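Local coordinates for acetaldehyde dehydrogenase (Acetylating) (Geobacillus thermoglucosidasius, PDB 5J78), which catalyses the NAD-dependent, reversible conversion of acetaldehyde and coenzyme A into acetyl-CoA, at residues Met79-Thr84 against Glu90-Lys95; Ser145-Lys150 against Ala174-Ile179; Glu378-Ala383 against Ile411-Gly416. All coordinates share one frame; numbering follows the deposited sequence. Where two conformers were deposited one is given.

Contact 1: residues Met79-Thr84 against Glu90-Lys95. With ACT (acetate ion), chain I.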
# COMPACT_ATOMS: atom_id res chain seq x y z
N MET A 79 21.90 -22.56 24.28
CA MET A 79 21.80 -22.06 22.91
C MET A 79 21.30 -20.62 22.85
O MET A 79 21.81 -19.80 22.08
CB MET A 79 20.88 -22.96 22.08
CG MET A 79 21.46 -24.30 21.73
SD MET A 79 20.32 -25.28 20.72
CE MET A 79 20.49 -24.40 19.17
N ALA A 80 20.32 -20.28 23.69
CA ALA A 80 19.70 -18.97 23.63
C ALA A 80 20.65 -17.88 24.15
O ALA A 80 20.77 -16.81 23.55
CB ALA A 80 18.37 -18.97 24.41
N VAL A 81 21.34 -18.16 25.26
CA VAL A 81 22.31 -17.20 25.78
C VAL A 81 23.42 -16.95 24.76
O VAL A 81 23.79 -15.79 24.53
CB VAL A 81 22.95 -17.65 27.13
CG1 VAL A 81 24.01 -16.63 27.57
CG2 VAL A 81 21.92 -17.80 28.21
N GLU A 82 23.96 -18.01 24.16
CA GLU A 82 25.13 -17.85 23.30
C GLU A 82 24.74 -17.15 22.00
O GLU A 82 25.49 -16.34 21.48
CB GLU A 82 25.78 -19.20 22.99
CG GLU A 82 26.26 -19.96 24.22
CD GLU A 82 27.58 -19.44 24.80
OE1 GLU A 82 28.07 -18.37 24.38
OE2 GLU A 82 28.14 -20.12 25.69
N GLU A 83 23.55 -17.44 21.49
CA GLU A 83 23.19 -16.92 20.18
C GLU A 83 22.77 -15.46 20.32
O GLU A 83 23.15 -14.62 19.49
CB GLU A 83 22.10 -17.78 19.53
CG GLU A 83 21.64 -17.25 18.17
CD GLU A 83 20.54 -18.11 17.51
OE1 GLU A 83 19.86 -18.88 18.23
OE2 GLU A 83 20.36 -18.01 16.27
N THR A 84 22.01 -15.13 21.36
CA THR A 84 21.47 -13.78 21.51
C THR A 84 22.35 -12.85 22.32
O THR A 84 22.26 -11.63 22.18
CB THR A 84 20.07 -13.78 22.17
OG1 THR A 84 20.19 -14.19 23.54
CG2 THR A 84 19.09 -14.68 21.43
N GLU A 90 21.45 -20.27 33.84
CA GLU A 90 20.70 -20.70 35.02
C GLU A 90 19.23 -20.21 34.93
O GLU A 90 18.27 -20.99 35.05
CB GLU A 90 21.39 -20.15 36.28
CG GLU A 90 20.99 -20.81 37.60
CD GLU A 90 21.90 -20.40 38.76
OE1 GLU A 90 23.03 -19.92 38.51
OE2 GLU A 90 21.48 -20.56 39.92
N ASP A 91 19.08 -18.92 34.70
CA ASP A 91 17.76 -18.30 34.71
C ASP A 91 16.99 -18.73 33.45
O ASP A 91 15.80 -19.03 33.53
CB ASP A 91 17.90 -16.78 34.83
CG ASP A 91 18.50 -16.35 36.20
OD1 ASP A 91 18.60 -17.21 37.10
OD2 ASP A 91 18.85 -15.15 36.38
N LYS A 92 17.67 -18.84 32.31
CA LYS A 92 16.97 -19.28 31.10
C LYS A 92 16.48 -20.71 31.27
O LYS A 92 15.41 -21.08 30.75
CB LYS A 92 17.85 -19.15 29.86
CG LYS A 92 17.96 -17.70 29.35
CD LYS A 92 18.27 -17.62 27.86
CE LYS A 92 18.56 -16.21 27.36
NZ LYS A 92 17.40 -15.30 27.39
N THR A 93 17.23 -21.51 32.04
CA THR A 93 16.85 -22.91 32.27
C THR A 93 15.56 -22.93 33.11
O THR A 93 14.64 -23.70 32.83
CB THR A 93 17.99 -23.72 32.98
OG1 THR A 93 19.15 -23.80 32.13
CG2 THR A 93 17.54 -25.14 33.26
N LEU A 94 15.51 -22.08 34.12
CA LEU A 94 14.33 -21.91 34.96
C LEU A 94 13.14 -21.42 34.14
O LEU A 94 12.01 -21.87 34.34
CB LEU A 94 14.61 -20.92 36.08
CG LEU A 94 15.54 -21.41 37.19
CD1 LEU A 94 15.85 -20.27 38.17
CD2 LEU A 94 14.91 -22.59 37.93
N LYS A 95 13.40 -20.47 33.25
CA LYS A 95 12.38 -19.97 32.34
C LYS A 95 11.81 -21.11 31.49
O LYS A 95 10.59 -21.21 31.35
CB LYS A 95 12.97 -18.86 31.46
CG LYS A 95 11.92 -17.93 30.85
CD LYS A 95 12.48 -16.98 29.81
CE LYS A 95 13.57 -16.05 30.37
NZ LYS A 95 14.11 -15.22 29.22
C ACT I . 14.49 -18.25 27.16
O ACT I . 14.90 -17.09 27.35
OXT ACT I . 13.39 -18.38 26.65
CH3 ACT I . 15.27 -19.45 27.60
O HOH W 1 17.58 -14.57 24.72
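The direct meeting of the two segments is apolar: the aliphatic chain of K92 lies against the small side chains of A80 and V81. One methylene does most of the touching, since K92 CD sits 3.7 Å from A80 CB and equally 3.7 Å from V81 CG2. The methyl reached on V81 is the one beside its backbone N, because the other branch, CG1, stands anti to that N (chi1 177°). The K92 chain bends at its last torsion (chi4 -67°), which swings NZ away from V81 CG2 and toward a bound acetate.

In the fold this is the junction of two consecutive helices, 55-84 and 89-107, separated by a short connection. V81 and K92 make the nearest CA pair, and A80 also touches C172 and P143, so the junction packs on helices 170-186 and 143-156 of what is, by family, the cofactor-binding domain.

Hydrogen bonding links the helices through one water, which accepts from K92 NZ at 2.8 Å and donates to T84 OG1 at 2.9 Å. T84 OG1 in turn gives its proton to A80 O at 2.7 Å, 33° off the carbonyl plane and on the face opposite to that used by T84 N; the last turn of helix 55-84 is therefore gripped twice at one carbonyl.

Ionic contacts gather at the lysine ends. A single acetate oxygen, O, accepts from K95 NZ at 2.8 Å and from K92 NZ at 3.1 Å, while the acetate methyl rests 3.4 Å from K92 CB. The ion probably came from the crystallisation liquor. Both amines also form salt bridges with D268, and K95 touches T271, close in sequence to C273, which is oxidised to a sulfinoalanine.

Contact 2: residues Ser145-Lys150 against Ala174-Ile179; sequences STVIFK and AEAARI. With ACT (acetate ion), chain I.
V147 fits one branch of its side chain against A176 and A177, in a helix-to-helix contact where only apolar side chains meet. V147 CG1 lies 3.6 Å from A176 CB and 3.6 Å from the backbone atom A177 N, with A177 CB farther off. This branch stands anti to the backbone N (chi1 164°), a setting that directs it at the alanine-lined face of helix 170-186. Because A176 offers just a methyl, the backbones come close, the CA atoms of V147 and A176 being 6.4 Å apart.

The next shell is the sheet beneath. F163, on strand 160-165, touches both V147 and A177 and so meets the two helices where they adjoin. Helix 143-156 is the connection of a beta-alpha-beta unit between the parallel strands 124-138 and 160-165, and helix 170-186 follows the second of them, as in a Rossmann-type domain. Helix 55-84 is met by both helices, through I148 on A69 and through I179 on E72 and L76.

Farther out, at the start of helix 143-156, S145 holds the acetate oxygen OXT doubly, from its backbone N at 3.0 Å (N-H...O angle 164°) and from OG at 2.6 Å. OG can join N in this grip because it sits between the backbone N and carbonyl carbon.

The chemistry is thus divided: methyl packing is consistent with the close helix spacing, while the beginning of helix 143-156 presents N-H and hydroxyl donors to an anion, whose negative charge the helix end and the acetate's two lysine partners, K92 and K95, would be expected to favour.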
# COMPACT_ATOMS: atom_id res chain seq x y z
N SER A 145 11.64 -20.59 25.68
CA SER A 145 10.54 -20.77 26.61
C SER A 145 9.18 -20.44 25.99
O SER A 145 8.18 -21.09 26.32
CB SER A 145 10.72 -19.93 27.87
OG SER A 145 10.92 -18.56 27.58
N THR A 146 9.16 -19.46 25.09
CA THR A 146 7.91 -19.04 24.43
C THR A 146 7.46 -20.10 23.42
O THR A 146 6.25 -20.33 23.21
CB THR A 146 8.06 -17.67 23.72
OG1 THR A 146 8.49 -16.67 24.66
CG2 THR A 146 6.73 -17.21 23.10
N VAL A 147 8.43 -20.75 22.79
CA VAL A 147 8.15 -21.84 21.88
C VAL A 147 7.53 -22.99 22.64
O VAL A 147 6.54 -23.58 22.17
CB VAL A 147 9.42 -22.34 21.17
CG1 VAL A 147 9.20 -23.70 20.54
CG2 VAL A 147 9.87 -21.34 20.13
N ILE A 148 8.11 -23.32 23.78
CA ILE A 148 7.61 -24.42 24.60
C ILE A 148 6.17 -24.10 25.03
O ILE A 148 5.27 -24.92 24.86
CB ILE A 148 8.51 -24.64 25.83
CG1 ILE A 148 9.88 -25.17 25.40
CG2 ILE A 148 7.85 -25.60 26.82
CD1 ILE A 148 10.94 -25.02 26.44
N PHE A 149 5.99 -22.91 25.58
CA PHE A 149 4.69 -22.43 26.06
C PHE A 149 3.63 -22.49 24.94
O PHE A 149 2.59 -23.12 25.11
CB PHE A 149 4.86 -21.01 26.63
CG PHE A 149 3.64 -20.15 26.51
CD1 PHE A 149 2.49 -20.41 27.28
CD2 PHE A 149 3.63 -19.07 25.65
CE1 PHE A 149 1.35 -19.61 27.16
CE2 PHE A 149 2.49 -18.27 25.52
CZ PHE A 149 1.35 -18.54 26.28
N LYS A 150 3.94 -21.90 23.79
CA LYS A 150 2.99 -21.85 22.68
C LYS A 150 2.71 -23.21 22.05
O LYS A 150 1.57 -23.50 21.64
CB LYS A 150 3.48 -20.87 21.61
CG LYS A 150 3.38 -19.43 22.06
CD LYS A 150 3.73 -18.43 20.96
CE LYS A 150 3.50 -17.01 21.46
NZ LYS A 150 3.88 -15.96 20.47
N ALA A 174 14.32 -22.49 16.44
CA ALA A 174 14.09 -23.67 15.62
C ALA A 174 14.43 -24.97 16.37
O ALA A 174 13.74 -25.97 16.19
CB ALA A 174 14.89 -23.58 14.33
N GLU A 175 15.45 -24.97 17.22
CA GLU A 175 15.81 -26.19 17.96
C GLU A 175 14.71 -26.52 18.97
O GLU A 175 14.34 -27.69 19.13
CB GLU A 175 17.18 -26.05 18.66
CG GLU A 175 17.63 -27.25 19.55
CD GLU A 175 17.69 -28.60 18.83
OE1 GLU A 175 17.68 -28.66 17.58
OE2 GLU A 175 17.75 -29.63 19.53
N ALA A 176 14.15 -25.49 19.61
CA ALA A 176 13.06 -25.69 20.55
C ALA A 176 11.83 -26.28 19.85
O ALA A 176 11.20 -27.20 20.37
CB ALA A 176 12.71 -24.39 21.24
N ALA A 177 11.50 -25.76 18.67
CA ALA A 177 10.41 -26.33 17.88
C ALA A 177 10.67 -27.79 17.44
O ALA A 177 9.77 -28.63 17.48
CB ALA A 177 10.15 -25.45 16.65
N ARG A 178 11.91 -28.06 17.02
CA ARG A 178 12.35 -29.39 16.61
C ARG A 178 12.12 -30.39 17.75
O ARG A 178 11.56 -31.47 17.55
CB ARG A 178 13.84 -29.34 16.23
CG ARG A 178 14.29 -30.26 15.11
CD ARG A 178 15.73 -29.90 14.65
NE ARG A 178 15.74 -28.79 13.68
CZ ARG A 178 16.40 -27.65 13.81
NH1 ARG A 178 17.17 -27.39 14.88
NH2 ARG A 178 16.31 -26.75 12.84
N ILE A 179 12.54 -30.01 18.95
CA ILE A 179 12.38 -30.85 20.12
C ILE A 179 10.90 -31.07 20.47
O ILE A 179 10.51 -32.17 20.83
CB ILE A 179 13.12 -30.23 21.32
CG1 ILE A 179 14.64 -30.42 21.15
CG2 ILE A 179 12.72 -30.89 22.63
CD1 ILE A 179 15.45 -29.52 22.03
C ACT I . 14.49 -18.25 27.16
O ACT I . 14.90 -17.09 27.35
OXT ACT I . 13.39 -18.38 26.65
CH3 ACT I . 15.27 -19.45 27.60

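Contact 3: residues Glu378-Ala383 against Ile411-Gly416; sequences EASELA and IDKPAG
K413 reaches across to S380 and A383 with the far end of its side chain. CB and CG start the chain outside the range of the helix, and a bend at chi2 (-63°) redirects it toward segment 378-383. CD carries it across without coming within 4.2 Å of the helix. CE is the first atom to make contact, 4.2 Å from A383 CB and 4.0 Å from S380 CA. A second bend, at chi4, then sets NZ beside the serine hydroxyl, giving a hydrogen bond of 3.0 Å from K413 NZ to S380 OG. From the preceding residue, D412 OD1 takes a salt bridge from K413 NZ at 3.0 Å, met on its syn side but 25° out of the carboxylate plane. Y409 supplies a third acceptor, its backbone O, as well as a cation-pi contact, and S380 OG is itself bonded to M376 O.

A methionine in place of K413 would probably leave D412 without its charge partner and S380 OG and Y409 O without this donor.

K413 O accepts from K464 NZ of the second subunit, where G416 also makes backbone hydrogen bonds. P414 centres an inverse gamma turn at the entry to strand 415-420, the edge strand within this chain of a seven-stranded parallel sheet; such pairing is consistent with the aldehyde dehydrogenase habit of extending one subunit's catalytic sheet with a partner's strand.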
# COMPACT_ATOMS: atom_id res chain seq x y z
N GLU A 378 0.80 10.41 45.47
CA GLU A 378 1.91 10.80 44.61
C GLU A 378 2.45 9.58 43.85
O GLU A 378 2.85 9.69 42.69
CB GLU A 378 3.05 11.44 45.41
CG GLU A 378 4.25 11.80 44.53
CD GLU A 378 5.31 12.62 45.24
OE1 GLU A 378 6.02 13.38 44.55
OE2 GLU A 378 5.44 12.49 46.48
N ALA A 379 2.48 8.44 44.53
CA ALA A 379 2.86 7.17 43.91
C ALA A 379 1.96 6.83 42.70
O ALA A 379 2.45 6.44 41.64
CB ALA A 379 2.81 6.05 44.96
N SER A 380 0.65 7.01 42.84
CA SER A 380 -0.27 6.74 41.73
C SER A 380 -0.05 7.63 40.52
O SER A 380 -0.08 7.17 39.38
CB SER A 380 -1.71 6.89 42.19
OG SER A 380 -2.05 5.88 43.13
N GLU A 381 0.18 8.92 40.76
CA GLU A 381 0.42 9.86 39.68
C GLU A 381 1.72 9.53 38.92
O GLU A 381 1.76 9.66 37.69
CB GLU A 381 0.46 11.29 40.24
CG GLU A 381 -0.86 11.71 40.91
CD GLU A 381 -0.73 12.96 41.78
OE1 GLU A 381 -1.78 13.53 42.16
OE2 GLU A 381 0.41 13.36 42.10
N LEU A 382 2.76 9.10 39.63
CA LEU A 382 4.02 8.70 38.98
C LEU A 382 3.86 7.36 38.23
O LEU A 382 4.32 7.21 37.10
CB LEU A 382 5.16 8.57 39.99
CG LEU A 382 5.94 9.82 40.37
CD1 LEU A 382 6.94 9.43 41.43
CD2 LEU A 382 6.64 10.44 39.17
N ALA A 383 3.24 6.40 38.89
CA ALA A 383 2.93 5.12 38.25
C ALA A 383 2.20 5.38 36.93
O ALA A 383 2.54 4.80 35.90
CB ALA A 383 2.08 4.25 39.17
N ILE A 411 -7.05 -0.16 42.55
CA ILE A 411 -8.34 -0.17 41.85
C ILE A 411 -8.29 0.52 40.47
O ILE A 411 -8.92 0.05 39.53
CB ILE A 411 -9.46 0.47 42.71
CG1 ILE A 411 -10.83 0.36 42.00
CG2 ILE A 411 -9.14 1.94 43.00
CD1 ILE A 411 -11.36 -1.06 41.85
N ASP A 412 -7.51 1.59 40.34
CA ASP A 412 -7.50 2.38 39.09
C ASP A 412 -6.22 2.27 38.24
O ASP A 412 -5.97 3.13 37.40
CB ASP A 412 -7.75 3.85 39.42
CG ASP A 412 -6.64 4.46 40.28
OD1 ASP A 412 -5.78 3.71 40.79
OD2 ASP A 412 -6.63 5.70 40.46
N LYS A 413 -5.44 1.22 38.41
CA LYS A 413 -4.23 1.09 37.61
C LYS A 413 -4.54 0.38 36.29
O LYS A 413 -5.13 -0.70 36.30
CB LYS A 413 -3.15 0.33 38.40
CG LYS A 413 -2.69 1.07 39.66
CD LYS A 413 -2.04 2.41 39.35
CE LYS A 413 -1.68 3.17 40.63
NZ LYS A 413 -2.87 3.69 41.33
N PRO A 414 -4.16 0.99 35.15
CA PRO A 414 -4.39 0.39 33.83
C PRO A 414 -3.32 -0.65 33.52
O PRO A 414 -2.38 -0.40 32.77
CB PRO A 414 -4.29 1.59 32.89
CG PRO A 414 -3.25 2.45 33.56
CD PRO A 414 -3.60 2.34 35.03
N ALA A 415 -3.48 -1.81 34.15
CA ALA A 415 -2.60 -2.94 33.95
C ALA A 415 -3.41 -4.21 34.10
O ALA A 415 -4.24 -4.31 35.00
CB ALA A 415 -1.41 -2.90 34.97
N GLY A 416 -3.20 -5.17 33.21
CA GLY A 416 -3.91 -6.43 33.31
C GLY A 416 -3.46 -7.32 34.47
O GLY A 416 -4.23 -8.16 34.96

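In the fold
Along the chain the contacts follow one another without interleaving. Contacts 1 and 2 are neighbours, their centres 13 Å apart: M79 SD packs on E175 CG at 3.5 Å, K95 lies against S145, and both contacts touch the same acetate. Together they join helices 55-84, 89-107, 143-156 and 170-186 into one helical cluster, with helices 143-156 and 170-186 touching the mixed sheet at F163. Contact 3 lies across the chain's centre, with its own centre about 33 Å from that of contact 1 and 35 Å from that of contact 2, at the separate seven-stranded parallel sheet. This separation fits the two-domain plan of aldehyde dehydrogenases, and contacts 1 and 3 each reach the second subunit.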